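Local coordinates for N-acetylglucosaminidase (Paenibacillus barengoltzii, PDB 6INX), which probably hydrolyses glycosidic bonds at N-acetylglucosamine in glycans, acting as an endo-beta-N-acetylglucosaminidase of glycoside hydrolase family 18, at residues A160-A171 with S216-V225; M240-L251 with Y290-I298. One frame throughout, in Å; residues are numbered along the deposited sequence.

Contact 1. Residues A160-A171 with S216-V225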
# COMPACT_ATOMS: atom_id res chain seq x y z
N ALA A 160 -9.19 -6.53 -2.79
CA ALA A 160 -8.72 -6.22 -4.13
C ALA A 160 -7.21 -6.24 -4.30
O ALA A 160 -6.73 -6.42 -5.42
CB ALA A 160 -9.22 -4.84 -4.56
N ASP A 161 -6.44 -6.08 -3.24
CA ASP A 161 -5.02 -5.77 -3.35
C ASP A 161 -4.18 -7.01 -3.03
O ASP A 161 -4.69 -8.10 -2.72
CB ASP A 161 -4.68 -4.59 -2.43
CG ASP A 161 -3.55 -3.71 -2.98
OD1 ASP A 161 -2.77 -4.18 -3.83
OD2 ASP A 161 -3.45 -2.56 -2.52
N GLN A 162 -2.86 -6.80 -3.07
CA GLN A 162 -1.89 -7.88 -2.93
C GLN A 162 -2.10 -8.67 -1.64
O GLN A 162 -1.91 -9.89 -1.63
CB GLN A 162 -0.47 -7.31 -2.97
CG GLN A 162 0.62 -8.37 -2.95
CD GLN A 162 0.70 -9.17 -4.24
OE1 GLN A 162 0.78 -8.60 -5.33
NE2 GLN A 162 0.69 -10.49 -4.12
N TYR A 163 -2.45 -8.00 -0.55
CA TYR A 163 -2.63 -8.71 0.72
C TYR A 163 -3.57 -9.90 0.55
O TYR A 163 -3.38 -10.95 1.18
CB TYR A 163 -3.15 -7.77 1.81
CG TYR A 163 -4.54 -7.23 1.56
CD1 TYR A 163 -4.74 -6.01 0.92
CD2 TYR A 163 -5.68 -7.94 1.95
CE1 TYR A 163 -6.01 -5.52 0.68
CE2 TYR A 163 -6.96 -7.45 1.70
CZ TYR A 163 -7.11 -6.24 1.07
OH TYR A 163 -8.37 -5.75 0.81
N TYR A 164 -4.62 -9.74 -0.26
CA TYR A 164 -5.63 -10.80 -0.32
C TYR A 164 -5.09 -12.02 -1.04
O TYR A 164 -5.33 -13.16 -0.62
CB TYR A 164 -6.91 -10.29 -1.00
CG TYR A 164 -8.05 -11.27 -0.83
CD1 TYR A 164 -8.26 -12.28 -1.77
CD2 TYR A 164 -8.89 -11.20 0.28
CE1 TYR A 164 -9.29 -13.19 -1.62
CE2 TYR A 164 -9.94 -12.11 0.44
CZ TYR A 164 -10.12 -13.11 -0.51
OH TYR A 164 -11.15 -14.02 -0.37
N ILE A 165 -4.34 -11.80 -2.13
CA ILE A 165 -3.65 -12.88 -2.82
C ILE A 165 -2.71 -13.59 -1.87
O ILE A 165 -2.63 -14.82 -1.85
CB ILE A 165 -2.90 -12.30 -4.04
CG1 ILE A 165 -3.87 -11.59 -4.99
CG2 ILE A 165 -2.11 -13.39 -4.75
CD1 ILE A 165 -4.88 -12.51 -5.63
N ASP A 166 -1.97 -12.82 -1.05
CA ASP A 166 -0.99 -13.41 -0.15
C ASP A 166 -1.64 -14.21 0.96
O ASP A 166 -0.98 -15.09 1.53
CB ASP A 166 -0.12 -12.31 0.46
CG ASP A 166 0.77 -11.61 -0.57
OD1 ASP A 166 0.89 -12.13 -1.70
OD2 ASP A 166 1.35 -10.56 -0.23
N GLY A 167 -2.90 -13.94 1.29
CA GLY A 167 -3.58 -14.67 2.34
C GLY A 167 -4.48 -15.79 1.87
O GLY A 167 -5.18 -16.39 2.70
N THR A 168 -4.47 -16.11 0.57
CA THR A 168 -5.35 -17.14 0.02
C THR A 168 -4.60 -17.97 -1.01
O THR A 168 -3.45 -17.67 -1.37
CB THR A 168 -6.57 -16.51 -0.65
OG1 THR A 168 -6.13 -15.60 -1.66
CG2 THR A 168 -7.42 -15.74 0.35
N GLU A 169 -5.26 -19.02 -1.48
CA GLU A 169 -4.78 -19.88 -2.56
C GLU A 169 -5.78 -19.77 -3.72
O GLU A 169 -6.56 -20.69 -3.95
CB GLU A 169 -4.69 -21.35 -2.07
CG GLU A 169 -3.85 -21.57 -0.83
CD GLU A 169 -3.97 -22.98 -0.25
OE1 GLU A 169 -5.02 -23.64 -0.40
OE2 GLU A 169 -2.99 -23.44 0.38
N MET A 170 -5.75 -18.64 -4.44
CA MET A 170 -6.85 -18.33 -5.34
C MET A 170 -6.99 -19.33 -6.48
O MET A 170 -8.10 -19.56 -6.96
CB MET A 170 -6.74 -16.90 -5.85
CG MET A 170 -7.15 -15.84 -4.82
SD MET A 170 -8.76 -16.11 -4.03
CE MET A 170 -9.79 -16.27 -5.50
N ALA A 171 -5.88 -19.93 -6.92
CA ALA A 171 -5.98 -20.92 -7.99
C ALA A 171 -6.78 -22.14 -7.55
O ALA A 171 -7.46 -22.77 -8.36
CB ALA A 171 -4.58 -21.35 -8.44
N SER A 216 -6.09 -4.88 -9.89
CA SER A 216 -6.66 -5.97 -9.11
C SER A 216 -7.00 -7.16 -10.01
O SER A 216 -6.65 -8.30 -9.69
CB SER A 216 -7.89 -5.48 -8.34
OG SER A 216 -8.47 -6.53 -7.58
N VAL A 217 -7.68 -6.90 -11.13
CA VAL A 217 -7.99 -7.96 -12.09
C VAL A 217 -6.71 -8.66 -12.52
O VAL A 217 -6.62 -9.90 -12.51
CB VAL A 217 -8.76 -7.38 -13.28
CG1 VAL A 217 -8.90 -8.43 -14.39
CG2 VAL A 217 -10.13 -6.85 -12.84
N ASN A 218 -5.68 -7.89 -12.86
CA ASN A 218 -4.41 -8.48 -13.25
C ASN A 218 -3.83 -9.36 -12.14
O ASN A 218 -3.33 -10.46 -12.42
CB ASN A 218 -3.45 -7.38 -13.68
CG ASN A 218 -3.78 -6.82 -15.05
OD1 ASN A 218 -4.54 -7.43 -15.81
ND2 ASN A 218 -3.23 -5.66 -15.37
N LEU A 219 -3.89 -8.92 -10.88
CA LEU A 219 -3.40 -9.74 -9.77
C LEU A 219 -4.14 -11.07 -9.69
O LEU A 219 -3.53 -12.13 -9.52
CB LEU A 219 -3.58 -8.99 -8.45
CG LEU A 219 -2.66 -7.83 -8.11
CD1 LEU A 219 -3.06 -7.24 -6.76
CD2 LEU A 219 -1.21 -8.29 -8.09
N PHE A 220 -5.47 -11.03 -9.79
CA PHE A 220 -6.25 -12.25 -9.63
C PHE A 220 -6.10 -13.17 -10.84
O PHE A 220 -6.09 -14.39 -10.68
CB PHE A 220 -7.71 -11.90 -9.35
CG PHE A 220 -7.97 -11.57 -7.90
CD1 PHE A 220 -8.47 -12.54 -7.05
CD2 PHE A 220 -7.66 -10.32 -7.38
CE1 PHE A 220 -8.68 -12.26 -5.70
CE2 PHE A 220 -7.87 -10.03 -6.03
CZ PHE A 220 -8.39 -11.01 -5.19
N VAL A 221 -6.00 -12.61 -12.05
CA VAL A 221 -5.74 -13.44 -13.22
C VAL A 221 -4.40 -14.16 -13.07
O VAL A 221 -4.29 -15.37 -13.30
CB VAL A 221 -5.78 -12.60 -14.50
CG1 VAL A 221 -5.28 -13.41 -15.69
CG2 VAL A 221 -7.19 -12.11 -14.75
N ARG A 222 -3.36 -13.41 -12.67
CA ARG A 222 -2.04 -14.01 -12.50
C ARG A 222 -2.03 -15.03 -11.37
O ARG A 222 -1.23 -15.97 -11.40
CB ARG A 222 -0.99 -12.93 -12.28
CG ARG A 222 -0.59 -12.30 -13.59
CD ARG A 222 0.15 -10.99 -13.46
NE ARG A 222 -0.10 -10.19 -14.65
CZ ARG A 222 -0.45 -8.91 -14.65
NH1 ARG A 222 -0.57 -8.26 -13.49
NH2 ARG A 222 -0.67 -8.27 -15.79
N ALA A 223 -2.91 -14.87 -10.38
CA ALA A 223 -3.03 -15.83 -9.30
C ALA A 223 -3.81 -17.07 -9.70
O ALA A 223 -3.86 -18.03 -8.93
CB ALA A 223 -3.68 -15.15 -8.08
N GLY A 224 -4.43 -17.07 -10.88
CA GLY A 224 -5.09 -18.26 -11.39
C GLY A 224 -6.61 -18.24 -11.43
O GLY A 224 -7.21 -19.30 -11.61
N VAL A 225 -7.24 -17.08 -11.29
CA VAL A 225 -8.70 -16.98 -11.40
C VAL A 225 -9.04 -16.77 -12.87
O VAL A 225 -8.54 -15.80 -13.47
CB VAL A 225 -9.26 -15.84 -10.55
CG1 VAL A 225 -10.78 -15.79 -10.69
CG2 VAL A 225 -8.85 -16.00 -9.09
O HOH W 1 -2.85 -18.80 -6.54
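The Phe220 ring receives Ile165 CD1 squarely over one face: the methyl carbon lies 3.6 Å from the Phe220 ring centroid and 3° off its normal, a CH-pi contact. Tyr164 meets the same ring near its plane, CD1 approaching Phe220 CZ at 3.7 Å, with the two side chains crossing at about a right angle. Met170 can be followed outward. Its CB rests against Val225 CG2 at 4.0 Å and also touches the methyl of Ala223; CG comes obliquely to Phe220 CE1, likewise at 4.0 Å. Two successive bends, chi2 -51° and chi3 -53°, then fold the chain back, leaving SD in a long, oblique Met-aromatic contact with Phe220 and returning CE to Val225 CG2 at 3.7 Å.

At the other end, Ser216 OG donates to Ala160 O over 2.8 Å, meeting a lone pair in the carbonyl plane, while the edge of the Phe220 ring borders the same oxygen. Leu219 spreads its methyls over this turn, CD1 on the backbone of Asp161 and Gln162, CD2 beside Gln162 OE1. The Gln162 amide is steadied by the bond from NE2 to Asp166 OD1, which lies near the amide plane; the other oxygen, OD2, forms a salt bridge with Arg210 of the second subunit. Near the Schellman motif at Gly224, water 1 donates to Ala223 O at 2.7 Å and accepts from Ala171 N.

Helices 162-166 and 216-222 run nearly parallel, their axes 10.2 Å apart. They lie outside the ring of barrel strands, as part of the barrel's helical layer: Phe220 and Tyr164 pack on strand 153-159, Met170 and Phe220 on strand 179-183, and Tyr164 and Thr168 reach Phe130 of helix 126-148.

Contact 2. Residues M240-L251 with Y290-I298; sequences MWKDVPNVNRGL and YLFDGQTFI
Phe292 has CG anti to the backbone N (chi1 -166°), carrying its ring toward the loop 243-250; Tyr290, with CG between the backbone N and the carbonyl carbon (chi1 60°), directs its hydroxyl to the flank of Arg249. The Phe292 ring is sandwiched: Gly250 CA lies 3.5 Å from its centroid over one face, and the backbone N of Gly294 covers the opposite one. The Val244 and Phe292 side chains run past each other in opposite directions, Val244 CG2 coming to 3.3 Å from Phe292 CE1, and Asn246 OD1 meets the ring edge 3.4 Å from Phe292 CE2. Water 3 joins Tyr290 OH, Arg249 NH1 and Asn248 O.

Trp241 and Phe297 form an antiparallel hydrogen-bonded pair, Trp241 N to Phe297 O 2.9 Å and Phe297 N to Trp241 O 3.0 Å, their rings projecting from the same face. Val244 N donates to Gln295 O at 2.9 Å and 178°. In turn 293-296, Asp293 OD1 accepts from Gln295 N, an Asx turn, and from Thr296 N, completing an Asx motif.

Strands 237-241, 297-299 and 288-292 adjoin in an antiparallel sheet inserted between barrel strands 230-235 and 320-324, consistent with the insertion domain of many family 18 enzymes.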
# COMPACT_ATOMS: atom_id res chain seq x y z
N MET A 240 -13.97 9.81 1.92
CA MET A 240 -13.77 11.25 2.11
C MET A 240 -12.64 11.51 3.09
O MET A 240 -12.54 10.85 4.12
CB MET A 240 -15.07 11.87 2.66
CG MET A 240 -14.97 13.35 2.98
SD MET A 240 -16.58 14.03 3.48
CE MET A 240 -16.81 13.21 5.04
N TRP A 241 -11.78 12.47 2.74
CA TRP A 241 -10.71 12.92 3.62
C TRP A 241 -10.93 14.39 3.97
O TRP A 241 -11.36 15.18 3.12
CB TRP A 241 -9.34 12.78 2.95
CG TRP A 241 -8.82 11.38 2.79
CD1 TRP A 241 -7.86 10.78 3.55
CD2 TRP A 241 -9.20 10.42 1.79
NE1 TRP A 241 -7.61 9.50 3.09
CE2 TRP A 241 -8.42 9.26 2.00
CE3 TRP A 241 -10.12 10.44 0.73
CZ2 TRP A 241 -8.54 8.12 1.21
CZ3 TRP A 241 -10.23 9.31 -0.07
CH2 TRP A 241 -9.45 8.16 0.18
N LYS A 242 -10.58 14.75 5.20
CA LYS A 242 -10.83 16.09 5.72
C LYS A 242 -9.53 16.87 5.91
O LYS A 242 -8.47 16.29 6.15
CB LYS A 242 -11.57 16.02 7.05
CG LYS A 242 -12.91 15.29 6.95
CD LYS A 242 -13.56 15.17 8.33
CE LYS A 242 -14.91 14.46 8.22
NZ LYS A 242 -15.57 14.29 9.55
N ASP A 243 -9.65 18.19 5.81
CA ASP A 243 -8.56 19.11 6.14
C ASP A 243 -7.31 18.84 5.31
O ASP A 243 -6.19 18.72 5.83
CB ASP A 243 -8.28 19.09 7.64
CG ASP A 243 -9.51 19.46 8.45
OD1 ASP A 243 -10.12 20.51 8.14
OD2 ASP A 243 -9.87 18.69 9.36
N VAL A 244 -7.50 18.75 4.00
CA VAL A 244 -6.39 18.46 3.10
C VAL A 244 -5.91 19.75 2.44
O VAL A 244 -6.71 20.65 2.17
CB VAL A 244 -6.72 17.36 2.08
CG1 VAL A 244 -7.46 16.21 2.75
CG2 VAL A 244 -7.52 17.90 0.97
N PRO A 245 -4.60 19.89 2.21
CA PRO A 245 -4.08 21.11 1.59
C PRO A 245 -4.71 21.36 0.22
O PRO A 245 -4.98 20.43 -0.55
CB PRO A 245 -2.58 20.81 1.45
CG PRO A 245 -2.31 19.82 2.53
CD PRO A 245 -3.54 18.98 2.66
N ASN A 246 -4.89 22.64 -0.10
CA ASN A 246 -5.47 23.05 -1.37
C ASN A 246 -4.38 23.06 -2.45
O ASN A 246 -3.93 24.09 -2.94
CB ASN A 246 -6.14 24.41 -1.22
CG ASN A 246 -6.97 24.80 -2.43
OD1 ASN A 246 -7.16 24.02 -3.36
ND2 ASN A 246 -7.46 26.03 -2.43
N VAL A 247 -3.96 21.85 -2.81
CA VAL A 247 -2.90 21.62 -3.79
C VAL A 247 -3.36 20.47 -4.69
O VAL A 247 -3.91 19.49 -4.20
CB VAL A 247 -1.58 21.25 -3.09
CG1 VAL A 247 -0.50 20.92 -4.11
CG2 VAL A 247 -1.13 22.36 -2.14
N ASN A 248 -3.15 20.60 -6.00
CA ASN A 248 -3.47 19.52 -6.94
C ASN A 248 -4.94 19.10 -6.86
O ASN A 248 -5.27 17.93 -7.05
CB ASN A 248 -2.55 18.30 -6.74
CG ASN A 248 -2.56 17.35 -7.92
OD1 ASN A 248 -2.58 17.77 -9.08
ND2 ASN A 248 -2.55 16.05 -7.63
N ARG A 249 -5.83 20.06 -6.57
CA ARG A 249 -7.27 19.80 -6.46
C ARG A 249 -7.57 18.76 -5.39
O ARG A 249 -8.56 18.03 -5.49
CB ARG A 249 -7.90 19.41 -7.80
CG ARG A 249 -7.71 20.44 -8.91
CD ARG A 249 -8.07 19.85 -10.25
NE ARG A 249 -7.40 20.56 -11.33
CZ ARG A 249 -6.17 20.28 -11.77
NH1 ARG A 249 -5.49 19.28 -11.22
NH2 ARG A 249 -5.63 20.99 -12.75
N GLY A 250 -6.74 18.71 -4.35
CA GLY A 250 -6.94 17.79 -3.24
C GLY A 250 -6.44 16.38 -3.47
O GLY A 250 -6.50 15.57 -2.53
N LEU A 251 -5.97 16.04 -4.67
CA LEU A 251 -5.63 14.67 -5.04
C LEU A 251 -4.19 14.36 -4.65
O LEU A 251 -3.27 15.13 -4.96
CB LEU A 251 -5.84 14.49 -6.54
CG LEU A 251 -5.63 13.09 -7.12
CD1 LEU A 251 -6.67 12.13 -6.57
CD2 LEU A 251 -5.72 13.12 -8.64
N TYR A 290 -14.02 13.01 -8.87
CA TYR A 290 -13.74 13.40 -7.50
C TYR A 290 -14.22 14.82 -7.26
O TYR A 290 -14.35 15.61 -8.20
CB TYR A 290 -12.26 13.22 -7.12
CG TYR A 290 -11.25 14.00 -7.93
CD1 TYR A 290 -10.88 13.59 -9.20
CD2 TYR A 290 -10.61 15.11 -7.39
CE1 TYR A 290 -9.92 14.29 -9.94
CE2 TYR A 290 -9.65 15.82 -8.11
CZ TYR A 290 -9.31 15.40 -9.38
OH TYR A 290 -8.36 16.11 -10.09
N LEU A 291 -14.49 15.14 -6.00
CA LEU A 291 -14.96 16.46 -5.59
C LEU A 291 -13.95 17.09 -4.65
O LEU A 291 -13.36 16.40 -3.81
CB LEU A 291 -16.29 16.38 -4.85
CG LEU A 291 -17.41 15.60 -5.53
CD1 LEU A 291 -18.69 15.71 -4.69
CD2 LEU A 291 -17.65 16.12 -6.93
N PHE A 292 -13.77 18.40 -4.77
CA PHE A 292 -12.91 19.13 -3.85
C PHE A 292 -13.43 20.54 -3.72
O PHE A 292 -13.81 21.16 -4.72
CB PHE A 292 -11.47 19.17 -4.38
CG PHE A 292 -10.46 19.61 -3.35
CD1 PHE A 292 -10.40 19.00 -2.12
CD2 PHE A 292 -9.56 20.63 -3.64
CE1 PHE A 292 -9.47 19.39 -1.17
CE2 PHE A 292 -8.61 21.01 -2.69
CZ PHE A 292 -8.57 20.39 -1.46
N ASP A 293 -13.45 21.06 -2.49
CA ASP A 293 -13.88 22.43 -2.21
C ASP A 293 -12.74 23.29 -1.69
O ASP A 293 -12.99 24.40 -1.21
CB ASP A 293 -15.03 22.44 -1.21
CG ASP A 293 -14.59 22.12 0.21
OD1 ASP A 293 -13.52 21.50 0.40
OD2 ASP A 293 -15.30 22.49 1.16
N GLY A 294 -11.51 22.79 -1.73
CA GLY A 294 -10.37 23.47 -1.16
C GLY A 294 -9.88 22.87 0.14
O GLY A 294 -8.78 23.23 0.59
N GLN A 295 -10.64 21.95 0.75
CA GLN A 295 -10.34 21.43 2.08
C GLN A 295 -10.80 19.98 2.24
O GLN A 295 -10.12 19.19 2.91
CB GLN A 295 -11.04 22.33 3.11
CG GLN A 295 -10.69 22.09 4.55
CD GLN A 295 -11.61 22.85 5.49
OE1 GLN A 295 -12.75 23.19 5.14
NE2 GLN A 295 -11.13 23.12 6.70
N THR A 296 -11.93 19.62 1.64
CA THR A 296 -12.52 18.30 1.79
C THR A 296 -12.51 17.60 0.44
O THR A 296 -13.02 18.13 -0.55
CB THR A 296 -13.96 18.42 2.31
OG1 THR A 296 -13.97 19.09 3.58
CG2 THR A 296 -14.61 17.04 2.48
N PHE A 297 -11.91 16.40 0.40
CA PHE A 297 -11.76 15.63 -0.83
C PHE A 297 -12.68 14.41 -0.78
O PHE A 297 -12.67 13.68 0.21
CB PHE A 297 -10.30 15.16 -0.95
CG PHE A 297 -10.04 14.28 -2.14
CD1 PHE A 297 -10.25 12.90 -2.07
CD2 PHE A 297 -9.59 14.82 -3.32
CE1 PHE A 297 -10.01 12.10 -3.18
CE2 PHE A 297 -9.36 14.03 -4.41
CZ PHE A 297 -9.56 12.67 -4.35
N ILE A 298 -13.42 14.18 -1.86
CA ILE A 298 -14.42 13.12 -1.93
C ILE A 298 -14.20 12.30 -3.20
O ILE A 298 -14.18 12.85 -4.30
CB ILE A 298 -15.85 13.70 -1.93
CG1 ILE A 298 -16.11 14.40 -0.59
CG2 ILE A 298 -16.88 12.61 -2.20
CD1 ILE A 298 -17.43 15.20 -0.52
O HOH W 2 -6.93 23.35 2.81
O HOH W 3 -5.85 16.97 -9.67

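How the contacts relate
Contact 1 closes before contact 2 opens along the chain, and the two do not touch: their centres are about 32 Å apart, their nearest atoms about 12 Å. The centre of contact 1 lies about 15 Å from the centre of the chain, on helices outside the eight parallel barrel strands; that of contact 2 lies about 26 Å out, in the antiparallel sheet. Barrel strand 230-235 leads from one to the other. A second route is the loop between the segments of contact 1, where Gln192 and Thr195 bond to Trp241 and Gly250. One contact thus joins elements of the barrel's outer layer, the other strands of what is probably the inserted domain.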